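PDB 1NO7: major capsid protein from Human herpesvirus 1, which builds the hexons and pentons of the icosahedral herpesvirus capsid, the fragment here being its large protease-resistant upper domain. Local coordinates for residues D217-S222 against V357-Y362; D312-A317 against R328-L333; F257-P262 against Q589-L594. One frame throughout, in Å; residues are numbered along the deposited sequence.

The three contacts sample different depths of the VP5 upper domain. Contact 1 is a buried helix packing centred about 9 Å from the centre of the chain; contact 2, a short parallel strand pair, lies about 20 Å from that centre, and contact 3, at the surface, about 29 Å. Between contact centres the separations are about 23 Å (1 and 2), 26 Å (1 and 3) and 40 Å (2 and 3), and none touch. Chain connections tie them nevertheless: strand 332-334 of contact 2 precedes helix 353-371 of contact 1, while helix 234-256 packs against contact 1 and then runs into the loop of contact 3. Contacts 1 and 3 interleave along the sequence.

Contact 1: residues D217-S222 against V357-Y362; sequences DYSLVS and VHHKIY
Y218 and Y362 each carry CG anti to the backbone N (chi1 -157° for Y218), which sends both rings into the gap between their helices, whereas H359 keeps its CG beside its own N and brings one face of its imidazole against Y218 CB. The evidence for a three-ring cluster is geometric. Y218 turns its edge toward the face of H359 in an offset edge-to-face pair, centroids 5.1 Å apart and planes at 83°. Y218 CB also sits 3.9 Å from the centroid of the H359 ring, almost on its normal, a CH-pi contact. With Y362 the arrangement is oblique: Y218 CD1 lies over one face of the Y362 ring, toward its rim, with the centroids 4.8 Å apart.

The polar link is S219 OG to H359 NE2, 3.1 Å, made at the imidazole edge, and either atom could be the donor. D217 N-caps the helix of Y218, its OD1 accepting from L220 N at 3.1 Å, while OD2 is held by W287 and Q181. The hydroxyl of Y362 is bound by V215 O.

The axes of the short pieces 218-222 and 357-362 come within 10.7 Å, their N-to-C directions 114° apart; these pieces belong to helices 218-226 and 353-371. Helix 234-256 packs on the cluster with V244 on Y218 and L243 on Y362; L243 also touches V221. W355, one turn back on helix 353-371, meets the H359 ring.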
loop_
_atom_site.group_PDB
_atom_site.type_symbol
_atom_site.label_atom_id
_atom_site.label_comp_id
_atom_site.label_asym_id
_atom_site.label_seq_id
_atom_site.Cartn_x
_atom_site.Cartn_y
_atom_site.Cartn_z
ATOM N N ASP A 217 7.106 -2.651 2.933
ATOM C CA ASP A 217 7.437 -1.794 1.791
ATOM C C ASP A 217 8.215 -2.582 0.729
ATOM O O ASP A 217 9.361 -3.006 0.963
ATOM C CB ASP A 217 8.282 -0.602 2.244
ATOM C CG ASP A 217 8.587 0.366 1.108
ATOM O OD1 ASP A 217 9.055 -0.094 0.034
ATOM O OD2 ASP A 217 8.365 1.590 1.294
ATOM N N TYR A 218 7.631 -2.744 -0.456
ATOM C CA TYR A 218 8.310 -3.517 -1.486
ATOM C C TYR A 218 9.625 -2.905 -1.936
ATOM O O TYR A 218 10.642 -3.603 -2.021
ATOM C CB TYR A 218 7.417 -3.740 -2.715
ATOM C CG TYR A 218 7.866 -4.959 -3.496
ATOM C CD1 TYR A 218 7.902 -6.213 -2.878
ATOM C CD2 TYR A 218 8.351 -4.854 -4.804
ATOM C CE1 TYR A 218 8.418 -7.330 -3.524
ATOM C CE2 TYR A 218 8.874 -5.973 -5.467
ATOM C CZ TYR A 218 8.909 -7.208 -4.813
ATOM O OH TYR A 218 9.482 -8.317 -5.408
ATOM N N SER A 219 9.603 -1.609 -2.237
ATOM C CA SER A 219 10.804 -0.921 -2.683
ATOM C C SER A 219 12.002 -1.304 -1.817
ATOM O O SER A 219 13.066 -1.659 -2.338
ATOM C CB SER A 219 10.590 0.588 -2.641
ATOM O OG SER A 219 9.741 1.009 -3.696
ATOM N N LEU A 220 11.837 -1.236 -0.499
ATOM C CA LEU A 220 12.937 -1.608 0.381
ATOM C C LEU A 220 13.214 -3.085 0.163
ATOM O O LEU A 220 14.291 -3.451 -0.309
ATOM C CB LEU A 220 12.599 -1.364 1.852
ATOM C CG LEU A 220 12.015 0.022 2.188
ATOM C CD1 LEU A 220 12.196 0.230 3.700
ATOM C CD2 LEU A 220 12.681 1.160 1.394
ATOM N N VAL A 221 12.246 -3.934 0.491
ATOM C CA VAL A 221 12.429 -5.365 0.299
ATOM C C VAL A 221 13.137 -5.621 -1.035
ATOM O O VAL A 221 14.008 -6.498 -1.136
ATOM C CB VAL A 221 11.079 -6.104 0.298
ATOM C CG1 VAL A 221 11.292 -7.562 -0.103
ATOM C CG2 VAL A 221 10.442 -6.028 1.701
ATOM N N SER A 222 12.778 -4.846 -2.056
ATOM C CA SER A 222 13.393 -5.002 -3.369
ATOM C C SER A 222 14.911 -4.847 -3.211
ATOM O O SER A 222 15.673 -5.774 -3.519
ATOM C CB SER A 222 12.841 -3.957 -4.340
ATOM O OG SER A 222 13.152 -4.310 -5.675
ATOM N N VAL A 357 4.353 -3.277 -11.436
ATOM C CA VAL A 357 3.551 -4.498 -11.371
ATOM C C VAL A 357 3.809 -5.205 -10.049
ATOM O O VAL A 357 2.933 -5.243 -9.169
ATOM C CB VAL A 357 3.898 -5.490 -12.512
ATOM C CG1 VAL A 357 3.296 -6.863 -12.216
ATOM C CG2 VAL A 357 3.359 -4.964 -13.829
ATOM N N HIS A 358 5.016 -5.760 -9.921
ATOM C CA HIS A 358 5.391 -6.484 -8.716
ATOM C C HIS A 358 4.922 -5.768 -7.473
ATOM O O HIS A 358 4.578 -6.410 -6.475
ATOM C CB HIS A 358 6.893 -6.672 -8.640
ATOM C CG HIS A 358 7.449 -7.419 -9.798
ATOM N ND1 HIS A 358 7.733 -6.813 -11.002
ATOM C CD2 HIS A 358 7.721 -8.736 -9.960
ATOM C CE1 HIS A 358 8.154 -7.727 -11.860
ATOM N NE2 HIS A 358 8.155 -8.902 -11.253
ATOM N N HIS A 359 4.914 -4.439 -7.518
ATOM C CA HIS A 359 4.454 -3.694 -6.358
ATOM C C HIS A 359 2.980 -4.019 -6.129
ATOM O O HIS A 359 2.577 -4.431 -5.025
ATOM C CB HIS A 359 4.671 -2.196 -6.572
ATOM C CG HIS A 359 6.043 -1.737 -6.182
ATOM N ND1 HIS A 359 7.184 -2.415 -6.553
ATOM C CD2 HIS A 359 6.455 -0.686 -5.433
ATOM C CE1 HIS A 359 8.241 -1.804 -6.048
ATOM N NE2 HIS A 359 7.826 -0.753 -5.365
ATOM N N LYS A 360 2.182 -3.848 -7.184
ATOM C CA LYS A 360 0.761 -4.140 -7.110
ATOM C C LYS A 360 0.578 -5.574 -6.652
ATOM O O LYS A 360 -0.245 -5.853 -5.784
ATOM C CB LYS A 360 0.118 -3.923 -8.467
ATOM C CG LYS A 360 0.081 -2.468 -8.845
ATOM C CD LYS A 360 -0.217 -2.275 -10.320
ATOM C CE LYS A 360 -1.525 -2.937 -10.720
ATOM N NZ LYS A 360 -1.742 -2.744 -12.186
ATOM N N ILE A 361 1.361 -6.484 -7.220
ATOM C CA ILE A 361 1.256 -7.889 -6.823
ATOM C C ILE A 361 1.470 -8.018 -5.317
ATOM O O ILE A 361 0.709 -8.701 -4.614
ATOM C CB ILE A 361 2.315 -8.762 -7.487
ATOM C CG1 ILE A 361 2.130 -8.718 -9.012
ATOM C CG2 ILE A 361 2.247 -10.167 -6.892
ATOM C CD1 ILE A 361 2.897 -9.812 -9.801
ATOM N N TYR A 362 2.511 -7.350 -4.830
ATOM C CA TYR A 362 2.870 -7.379 -3.422
ATOM C C TYR A 362 1.773 -6.797 -2.528
ATOM O O TYR A 362 1.311 -7.454 -1.587
ATOM C CB TYR A 362 4.162 -6.584 -3.209
ATOM C CG TYR A 362 4.793 -6.845 -1.869
ATOM C CD1 TYR A 362 5.539 -8.007 -1.649
ATOM C CD2 TYR A 362 4.584 -5.977 -0.795
ATOM C CE1 TYR A 362 6.061 -8.305 -0.382
ATOM C CE2 TYR A 362 5.096 -6.267 0.474
ATOM C CZ TYR A 362 5.829 -7.433 0.670
ATOM O OH TYR A 362 6.307 -7.747 1.919
#

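Contact 2: residues D312-A317 against R328-L333; sequences DPVYAA and RNDGQL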
loop_
_atom_site.group_PDB
_atom_site.type_symbol
_atom_site.label_atom_id
_atom_site.label_comp_id
_atom_site.label_asym_id
_atom_site.label_seq_id
_atom_site.Cartn_x
_atom_site.Cartn_y
_atom_site.Cartn_z
ATOM N N ASP A 312 -4.685 18.792 -10.938
ATOM C CA ASP A 312 -4.065 18.039 -12.015
ATOM C C ASP A 312 -2.651 17.791 -11.501
ATOM O O ASP A 312 -1.922 18.738 -11.185
ATOM C CB ASP A 312 -4.025 18.875 -13.293
ATOM C CG ASP A 312 -5.407 19.215 -13.807
ATOM O OD1 ASP A 312 -6.246 19.673 -13.000
ATOM O OD2 ASP A 312 -5.655 19.030 -15.017
ATOM N N PRO A 313 -2.249 16.516 -11.391
ATOM C CA PRO A 313 -0.916 16.150 -10.902
ATOM C C PRO A 313 0.292 16.616 -11.738
ATOM O O PRO A 313 0.475 16.183 -12.886
ATOM C CB PRO A 313 -1.003 14.622 -10.793
ATOM C CG PRO A 313 -1.919 14.269 -11.907
ATOM C CD PRO A 313 -3.013 15.312 -11.759
ATOM N N VAL A 314 1.106 17.500 -11.144
ATOM C CA VAL A 314 2.325 18.019 -11.779
ATOM C C VAL A 314 3.527 17.357 -11.105
ATOM O O VAL A 314 3.613 17.324 -9.866
ATOM C CB VAL A 314 2.447 19.543 -11.621
ATOM C CG1 VAL A 314 2.361 19.920 -10.152
ATOM C CG2 VAL A 314 3.758 20.022 -12.229
ATOM N N TYR A 315 4.445 16.840 -11.919
ATOM C CA TYR A 315 5.625 16.142 -11.410
ATOM C C TYR A 315 6.759 17.020 -10.874
ATOM O O TYR A 315 6.752 18.248 -11.015
ATOM C CB TYR A 315 6.187 15.207 -12.487
ATOM C CG TYR A 315 5.176 14.240 -13.058
ATOM C CD1 TYR A 315 3.914 14.088 -12.477
ATOM C CD2 TYR A 315 5.475 13.484 -14.188
ATOM C CE1 TYR A 315 2.973 13.209 -13.012
ATOM C CE2 TYR A 315 4.542 12.599 -14.732
ATOM C CZ TYR A 315 3.292 12.467 -14.139
ATOM O OH TYR A 315 2.361 11.602 -14.677
ATOM N N ALA A 316 7.737 16.367 -10.253
ATOM C CA ALA A 316 8.895 17.043 -9.684
ATOM C C ALA A 316 10.074 16.069 -9.687
ATOM O O ALA A 316 9.970 14.969 -9.139
ATOM C CB ALA A 316 8.580 17.494 -8.263
ATOM N N ALA A 317 11.185 16.480 -10.301
ATOM C CA ALA A 317 12.385 15.644 -10.400
ATOM C C ALA A 317 13.188 15.483 -9.104
ATOM O O ALA A 317 13.911 14.489 -8.951
ATOM C CB ALA A 317 13.293 16.170 -11.505
ATOM N N ARG A 328 2.415 22.178 1.448
ATOM C CA ARG A 328 2.080 22.563 0.078
ATOM C C ARG A 328 0.799 21.905 -0.410
ATOM O O ARG A 328 0.635 20.685 -0.337
ATOM C CB ARG A 328 3.219 22.226 -0.877
ATOM C CG ARG A 328 3.269 20.796 -1.335
ATOM C CD ARG A 328 4.500 20.616 -2.176
ATOM N NE ARG A 328 4.626 21.689 -3.158
ATOM C CZ ARG A 328 5.775 22.072 -3.710
ATOM N NH1 ARG A 328 6.917 21.477 -3.380
ATOM N NH2 ARG A 328 5.779 23.053 -4.603
ATOM N N ASN A 329 -0.114 22.731 -0.901
ATOM C CA ASN A 329 -1.383 22.248 -1.405
ATOM C C ASN A 329 -1.535 22.737 -2.837
ATOM O O ASN A 329 -2.183 23.754 -3.087
ATOM C CB ASN A 329 -2.523 22.787 -0.540
ATOM C CG ASN A 329 -3.874 22.236 -0.945
ATOM O OD1 ASN A 329 -4.899 22.589 -0.363
ATOM N ND2 ASN A 329 -3.883 21.363 -1.948
ATOM N N ASP A 330 -0.932 22.017 -3.778
ATOM C CA ASP A 330 -1.007 22.414 -5.177
ATOM C C ASP A 330 -0.991 21.221 -6.117
ATOM O O ASP A 330 -0.955 21.391 -7.340
ATOM C CB ASP A 330 0.162 23.329 -5.535
ATOM C CG ASP A 330 1.475 22.577 -5.629
ATOM O OD1 ASP A 330 1.932 22.051 -4.592
ATOM O OD2 ASP A 330 2.046 22.505 -6.741
ATOM N N GLY A 331 -1.001 20.015 -5.562
ATOM C CA GLY A 331 -0.988 18.843 -6.421
ATOM C C GLY A 331 0.266 18.715 -7.289
ATOM O O GLY A 331 0.212 18.712 -8.529
ATOM N N GLN A 332 1.408 18.619 -6.616
ATOM C CA GLN A 332 2.693 18.460 -7.280
ATOM C C GLN A 332 3.310 17.214 -6.660
ATOM O O GLN A 332 3.542 17.158 -5.451
ATOM C CB GLN A 332 3.570 19.672 -7.015
ATOM C CG GLN A 332 4.817 19.692 -7.852
ATOM C CD GLN A 332 5.614 20.947 -7.637
ATOM O OE1 GLN A 332 6.185 21.157 -6.564
ATOM N NE2 GLN A 332 5.654 21.804 -8.650
ATOM N N LEU A 333 3.568 16.209 -7.482
ATOM C CA LEU A 333 4.107 14.958 -6.955
ATOM C C LEU A 333 5.590 14.697 -7.216
ATOM O O LEU A 333 6.079 14.770 -8.353
ATOM C CB LEU A 333 3.264 13.768 -7.472
ATOM C CG LEU A 333 1.912 13.435 -6.800
ATOM C CD1 LEU A 333 1.343 14.608 -5.983
ATOM C CD2 LEU A 333 0.935 13.025 -7.904
#
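V314 and Q332 face each other on one side of a parallel strand pair, and their side chains carry much of the packing there. V314 places CG1 between its backbone N and carbonyl carbon (chi1 55°), so this methyl leans across to the neighbouring strand and lies 3.4 Å from Q332 CB. Q332 has CG anti to its own N and an extended chain beyond; its CG passes alongside the same V314 methyl. Y315 and L333 project to the other side. There L333 reaches across diagonally to the residue two before its bridge partner Y315, its CD2 lying 3.8 Å from P313 CB, while the Y315 side chain touches L292 and M293 of helix 290-296, where L333 also touches L292.

The backbone evidence for the pairing is that V314 bonds on both sides of Q332. V314 N donates to G331 O at 3.0 Å, nearly straight at 170°, and V314 O accepts from L333 N at 2.6 Å, a more bent bond. Q332 CA is also 3.0 Å from V314 O, a CA-H...O contact. G331 enters the pair with positive phi (63°), a conformation that glycine adopts easily. Upstream, R328 NE forms a salt bridge with D330 OD1 at 3.1 Å, and R328 NH1 has a second acidic partner in E453.

This bonding pattern defines a two-stranded parallel sheet, 314-316 beside 332-334. Parallel neighbours cannot be joined by a tight hairpin, and here the connection, residues 317-331, contains neither helix nor strand; this irregular loop carries the chain back to the start of strand 332-334.

Contact 3: residues F257-P262 against Q589-L594; sequences FTLTGP and QLKTGL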
loop_
_atom_site.group_PDB
_atom_site.type_symbol
_atom_site.label_atom_id
_atom_site.label_comp_id
_atom_site.label_asym_id
_atom_site.label_seq_id
_atom_site.Cartn_x
_atom_site.Cartn_y
_atom_site.Cartn_z
ATOM N N PHE A 257 -1.365 -17.989 -18.326
ATOM C CA PHE A 257 -2.756 -18.122 -18.723
ATOM C C PHE A 257 -3.195 -16.957 -19.606
ATOM O O PHE A 257 -4.295 -16.415 -19.453
ATOM C CB PHE A 257 -3.623 -18.221 -17.473
ATOM C CG PHE A 257 -3.356 -19.450 -16.662
ATOM C CD1 PHE A 257 -3.579 -19.458 -15.294
ATOM C CD2 PHE A 257 -2.917 -20.615 -17.272
ATOM C CE1 PHE A 257 -3.372 -20.619 -14.539
ATOM C CE2 PHE A 257 -2.706 -21.778 -16.535
ATOM C CZ PHE A 257 -2.935 -21.784 -15.163
ATOM N N THR A 258 -2.295 -16.548 -20.498
ATOM C CA THR A 258 -2.581 -15.503 -21.479
ATOM C C THR A 258 -2.066 -16.118 -22.781
ATOM O O THR A 258 -1.187 -16.986 -22.758
ATOM C CB THR A 258 -1.835 -14.174 -21.214
ATOM O OG1 THR A 258 -2.236 -13.642 -19.947
ATOM C CG2 THR A 258 -2.183 -13.140 -22.305
ATOM N N LEU A 259 -2.611 -15.689 -23.911
ATOM C CA LEU A 259 -2.190 -16.256 -25.177
ATOM C C LEU A 259 -1.257 -15.336 -25.929
ATOM O O LEU A 259 -1.474 -14.124 -25.994
ATOM C CB LEU A 259 -3.418 -16.587 -26.020
ATOM C CG LEU A 259 -4.343 -17.583 -25.317
ATOM C CD1 LEU A 259 -5.652 -17.694 -26.066
ATOM C CD2 LEU A 259 -3.654 -18.935 -25.213
ATOM N N THR A 260 -0.213 -15.927 -26.495
ATOM C CA THR A 260 0.788 -15.189 -27.248
ATOM C C THR A 260 0.299 -14.847 -28.647
ATOM O O THR A 260 0.443 -15.648 -29.569
ATOM C CB THR A 260 2.063 -16.013 -27.356
ATOM O OG1 THR A 260 1.728 -17.347 -27.758
ATOM C CG2 THR A 260 2.769 -16.059 -26.008
ATOM N N GLY A 261 -0.272 -13.655 -28.803
ATOM C CA GLY A 261 -0.786 -13.244 -30.099
ATOM C C GLY A 261 -0.676 -11.760 -30.405
ATOM O O GLY A 261 0.366 -11.154 -30.155
ATOM N N PRO A 262 -1.740 -11.147 -30.962
ATOM C CA PRO A 262 -1.813 -9.723 -31.327
ATOM C C PRO A 262 -1.793 -8.754 -30.145
ATOM O O PRO A 262 -1.554 -9.144 -29.003
ATOM C CB PRO A 262 -3.131 -9.629 -32.100
ATOM C CG PRO A 262 -3.316 -11.010 -32.645
ATOM C CD PRO A 262 -2.920 -11.865 -31.474
ATOM N N GLN A 589 -8.199 -17.186 -20.550
ATOM C CA GLN A 589 -8.341 -18.026 -19.372
ATOM C C GLN A 589 -8.816 -19.428 -19.780
ATOM O O GLN A 589 -8.300 -20.439 -19.274
ATOM C CB GLN A 589 -9.316 -17.383 -18.393
ATOM C CG GLN A 589 -8.814 -16.081 -17.861
ATOM C CD GLN A 589 -9.911 -15.254 -17.217
ATOM O OE1 GLN A 589 -10.568 -15.686 -16.254
ATOM N NE2 GLN A 589 -10.118 -14.048 -17.744
ATOM N N LEU A 590 -9.775 -19.485 -20.715
ATOM C CA LEU A 590 -10.313 -20.755 -21.200
ATOM C C LEU A 590 -9.282 -21.583 -21.967
ATOM O O LEU A 590 -9.025 -22.738 -21.613
ATOM C CB LEU A 590 -11.524 -20.503 -22.097
ATOM C CG LEU A 590 -12.860 -20.339 -21.360
ATOM C CD1 LEU A 590 -13.949 -19.787 -22.313
ATOM C CD2 LEU A 590 -13.252 -21.704 -20.762
ATOM N N LYS A 591 -8.713 -20.994 -23.020
ATOM C CA LYS A 591 -7.701 -21.659 -23.855
ATOM C C LYS A 591 -6.557 -22.259 -23.023
ATOM O O LYS A 591 -6.282 -23.461 -23.106
ATOM C CB LYS A 591 -7.109 -20.662 -24.854
ATOM C CG LYS A 591 -7.989 -20.338 -26.042
ATOM C CD LYS A 591 -7.891 -21.425 -27.091
ATOM C CE LYS A 591 -8.672 -21.054 -28.336
ATOM N NZ LYS A 591 -10.118 -20.854 -28.034
ATOM N N THR A 592 -5.890 -21.410 -22.239
ATOM C CA THR A 592 -4.776 -21.816 -21.385
ATOM C C THR A 592 -5.230 -22.860 -20.359
ATOM O O THR A 592 -4.448 -23.708 -19.919
ATOM C CB THR A 592 -4.201 -20.591 -20.654
ATOM O OG1 THR A 592 -5.245 -19.941 -19.915
ATOM C CG2 THR A 592 -3.632 -19.604 -21.653
ATOM N N GLY A 593 -6.499 -22.788 -19.973
ATOM C CA GLY A 593 -7.026 -23.747 -19.022
ATOM C C GLY A 593 -7.049 -23.253 -17.592
ATOM O O GLY A 593 -6.674 -23.980 -16.672
ATOM N N LEU A 594 -7.491 -22.019 -17.395
ATOM C CA LEU A 594 -7.549 -21.462 -16.058
ATOM C C LEU A 594 -8.596 -22.213 -15.239
ATOM O O LEU A 594 -8.289 -22.778 -14.191
ATOM C CB LEU A 594 -7.876 -19.969 -16.133
ATOM C CG LEU A 594 -7.829 -19.180 -14.826
ATOM C CD1 LEU A 594 -6.660 -19.650 -13.972
ATOM C CD2 LEU A 594 -7.724 -17.697 -15.156
#
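Apolar and van der Waals packing carries the contact between F257, L259 and the end of helix 583-593, for the two segments share no hydrogen bond. T592 is central: its CG2 lies 3.6 Å from L259 CD2, and its OG1 is 3.4 Å from F257 CB. The F257 ring approaches T592 obliquely, and its CD1 meets L594 CD1 at 3.4 Å. L259 crosses K591 at about a right angle, with L259 CD1 against K591 CB at 3.5 Å; the lysine chain then bends so that its end leads away.

Hydrogen bonding belongs instead to the helix end and to surrounding residues. G593, with phi 97°, is the C-prime residue of a Schellman motif, in which L594 N bonds Q589 O at 2.6 Å; beyond this turn, L594 meets F257. T592 OG1, set between its backbone N and carbonyl carbon (chi1 56°), bonds H588 O.

The loop follows helix 234-256 and precedes helix 269-273. T258 OG1 ties it to both, bonding V254 O and N273 ND2, while L259 N bonds H588 ND1 of helix 583-593, so the surface loop is fastened to three helices.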